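Local coordinates for protein pantothenate synthetase (Francisella tularensis subsp. tularensis, PDB 5HG0) that probably catalyses the ATP-dependent condensation of pantoate with beta-alanine to pantothenate, by way of a pantoyl-adenylate intermediate, at residues Asp51-Ser56 / Leu87-Leu92. Sequence-based numbering, arbitrary orientation.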
ATOM      1  N   ASP B  51      20.254   5.577 -18.247  1.00 32.49           N
ATOM      2  CA  ASP B  51      20.297   6.747 -19.115  1.00 26.23           C
ATOM      3  C   ASP B  51      19.796   7.987 -18.388  1.00 35.19           C
ATOM      4  O   ASP B  51      20.306   9.091 -18.610  1.00 45.93           O
ATOM      5  CB  ASP B  51      19.462   6.494 -20.370  1.00 36.46           C
ATOM      6  CG  ASP B  51      19.745   5.140 -20.996  1.00 57.63           C
ATOM      7  OD1 ASP B  51      20.931   4.745 -21.046  1.00 72.82           O
ATOM      8  OD2 ASP B  51      18.785   4.467 -21.428  1.00 53.02           O
ATOM      9  N   VAL B  52      18.801   7.822 -17.518  1.00 37.17           N
ATOM     10  CA  VAL B  52      18.210   8.918 -16.761  1.00 33.30           C
ATOM     11  C   VAL B  52      18.275   8.566 -15.283  1.00 35.29           C
ATOM     12  O   VAL B  52      17.859   7.474 -14.882  1.00 38.54           O
ATOM     13  CB  VAL B  52      16.754   9.188 -17.187  1.00 38.11           C
ATOM     14  CG1 VAL B  52      16.162  10.314 -16.360  1.00 33.33           C
ATOM     15  CG2 VAL B  52      16.680   9.519 -18.670  1.00 38.06           C
ATOM     16  N   VAL B  53      18.793   9.488 -14.475  1.00 37.93           N
ATOM     17  CA  VAL B  53      18.905   9.306 -13.032  1.00 30.39           C
ATOM     18  C   VAL B  53      18.050  10.364 -12.354  1.00 31.21           C
ATOM     19  O   VAL B  53      18.297  11.567 -12.512  1.00 40.74           O
ATOM     20  CB  VAL B  53      20.360   9.391 -12.549  1.00 28.83           C
ATOM     21  CG1 VAL B  53      20.403   9.464 -11.033  1.00 20.22           C
ATOM     22  CG2 VAL B  53      21.152   8.195 -13.043  1.00 27.37           C
ATOM     23  N   ILE B  54      17.048   9.918 -11.603  1.00 25.11           N
ATOM     24  CA  ILE B  54      16.207  10.795 -10.799  1.00 23.09           C
ATOM     25  C   ILE B  54      16.638  10.662  -9.347  1.00 31.66           C
ATOM     26  O   ILE B  54      16.811   9.546  -8.841  1.00 26.47           O
ATOM     27  CB  ILE B  54      14.715  10.452 -10.962  1.00 29.62           C
ATOM     28  CG1 ILE B  54      14.319  10.414 -12.441  1.00 19.92           C
ATOM     29  CG2 ILE B  54      13.853  11.455 -10.203  1.00 27.62           C
ATOM     30  CD1 ILE B  54      12.963   9.782 -12.697  1.00 20.66           C
ATOM     31  N   VAL B  55      16.829  11.796  -8.682  1.00 26.40           N
ATOM     32  CA  VAL B  55      17.088  11.841  -7.249  1.00 22.30           C
ATOM     33  C   VAL B  55      15.974  12.649  -6.603  1.00 25.18           C
ATOM     34  O   VAL B  55      15.656  13.752  -7.062  1.00 36.23           O
ATOM     35  CB  VAL B  55      18.463  12.453  -6.929  1.00 23.79           C
ATOM     36  CG1 VAL B  55      18.590  12.726  -5.435  1.00 17.39           C
ATOM     37  CG2 VAL B  55      19.574  11.531  -7.401  1.00 29.95           C
ATOM     38  N   SER B  56      15.372  12.093  -5.560  1.00 18.75           N
ATOM     39  CA  SER B  56      14.331  12.778  -4.813  1.00 32.50           C
ATOM     40  C   SER B  56      14.885  13.255  -3.479  1.00 29.80           C
ATOM     41  O   SER B  56      15.696  12.567  -2.849  1.00 32.29           O
ATOM     42  CB  SER B  56      13.119  11.870  -4.583  1.00 29.63           C
ATOM     43  OG  SER B  56      13.368  10.924  -3.559  1.00 25.29           O
ATOM     44  N   LEU B  87      27.240  16.039 -10.141  1.00 45.07           N
ATOM     45  CA  LEU B  87      27.177  14.652 -10.581  1.00 40.08           C
ATOM     46  C   LEU B  87      26.395  14.479 -11.873  1.00 42.43           C
ATOM     47  O   LEU B  87      26.241  13.344 -12.337  1.00 36.77           O
ATOM     48  CB  LEU B  87      26.556  13.788  -9.480  1.00 34.90           C
ATOM     49  CG  LEU B  87      27.314  13.708  -8.153  1.00 22.51           C
ATOM     50  CD1 LEU B  87      26.422  13.172  -7.046  1.00 29.24           C
ATOM     51  CD2 LEU B  87      28.564  12.847  -8.310  1.00 26.34           C
ATOM     52  N   ASP B  88      25.894  15.571 -12.452  1.00 41.64           N
ATOM     53  CA  ASP B  88      25.101  15.534 -13.683  1.00 43.62           C
ATOM     54  C   ASP B  88      23.850  14.672 -13.512  1.00 39.06           C
ATOM     55  O   ASP B  88      23.532  13.824 -14.346  1.00 40.17           O
ATOM     56  CB  ASP B  88      25.944  15.063 -14.867  1.00 49.66           C
ATOM     57  CG  ASP B  88      26.963  16.100 -15.311  1.00 71.78           C
ATOM     58  OD1 ASP B  88      26.658  17.308 -15.219  1.00 80.21           O
ATOM     59  OD2 ASP B  88      28.065  15.709 -15.748  1.00 76.45           O
ATOM     60  N   VAL B  89      23.137  14.898 -12.411  1.00 35.37           N
ATOM     61  CA  VAL B  89      21.855  14.238 -12.199  1.00 28.71           C
ATOM     62  C   VAL B  89      20.818  14.872 -13.113  1.00 33.22           C
ATOM     63  O   VAL B  89      20.730  16.102 -13.219  1.00 33.95           O
ATOM     64  CB  VAL B  89      21.438  14.325 -10.724  1.00 22.63           C
ATOM     65  CG1 VAL B  89      19.956  14.022 -10.568  1.00 17.43           C
ATOM     66  CG2 VAL B  89      22.266  13.361  -9.900  1.00 17.68           C
ATOM     67  N   ASP B  90      20.032  14.033 -13.788  1.00 39.40           N
ATOM     68  CA  ASP B  90      19.091  14.534 -14.785  1.00 32.38           C
ATOM     69  C   ASP B  90      17.949  15.305 -14.134  1.00 36.13           C
ATOM     70  O   ASP B  90      17.704  16.471 -14.464  1.00 38.40           O
ATOM     71  CB  ASP B  90      18.556  13.373 -15.626  1.00 38.63           C
ATOM     72  CG  ASP B  90      19.666  12.566 -16.274  1.00 52.47           C
ATOM     73  OD1 ASP B  90      20.123  12.947 -17.374  1.00 45.37           O
ATOM     74  OD2 ASP B  90      20.083  11.551 -15.678  1.00 56.95           O
ATOM     75  N   VAL B  91      17.228  14.670 -13.212  1.00 32.26           N
ATOM     76  CA  VAL B  91      16.055  15.270 -12.586  1.00 36.02           C
ATOM     77  C   VAL B  91      16.219  15.236 -11.074  1.00 32.02           C
ATOM     78  O   VAL B  91      16.576  14.198 -10.504  1.00 31.29           O
ATOM     79  CB  VAL B  91      14.755  14.548 -12.994  1.00 32.49           C
ATOM     80  CG1 VAL B  91      13.546  15.254 -12.398  1.00 25.56           C
ATOM     81  CG2 VAL B  91      14.642  14.456 -14.508  1.00 33.44           C
ATOM     82  N   LEU B  92      15.962  16.370 -10.429  1.00 29.33           N
ATOM     83  CA  LEU B  92      15.771  16.431  -8.986  1.00 23.10           C
ATOM     84  C   LEU B  92      14.281  16.563  -8.705  1.00 30.63           C
ATOM     85  O   LEU B  92      13.614  17.434  -9.273  1.00 32.39           O
ATOM     86  CB  LEU B  92      16.534  17.603  -8.368  1.00 23.75           C
ATOM     87  CG  LEU B  92      16.177  17.955  -6.918  1.00 25.96           C
ATOM     88  CD1 LEU B  92      16.364  16.762  -5.986  1.00 27.73           C
ATOM     89  CD2 LEU B  92      16.996  19.149  -6.435  1.00 22.87           C
TER
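Val89 is the first residue to meet strand 52-57, just after the Schellman turn at Asp88 that ends the helix before it. Val89 CG1 lies 3.5 Å from Val53 O. It also touches Val55 CG2, the two side chains crossing at about a right angle. Asp90 comes next, and its carboxylate takes the place that Val89 O would fill if the parallel ladder continued back. Val53 N donates to Asp90 OD2 at 2.7 Å, nearly straight (164°), on the anti side of the oxygen and 32° out of the carboxylate plane. CG of Asp90 is beside its own backbone N (chi1 -55°), which turns the carboxylate back to the N-H of Val53. Val53 O receives two weak bonds, a bent one from Asp90 N and a straight but long one from Val91 N. The Val91 bond opens the regular parallel ladder, and Val91 O continues it by accepting from Val55 N at 3.0 Å. The Val91 side chain lies alongside Ile54, pointing the same way. At Leu92, CD1 reaches 3.3 Å from Val55 O. Val29 and Leu84 also touch Val55. Helix 77-86 packs on Leu92 and Val89, and helix 37-49 on Val53 and Val89. Strands 52-57 and 91-93 are neighbours in the Rossmann-like parallel sheet, with strand 26-31 on the other edge of 52-57 and strand 5-7 beyond 91-93.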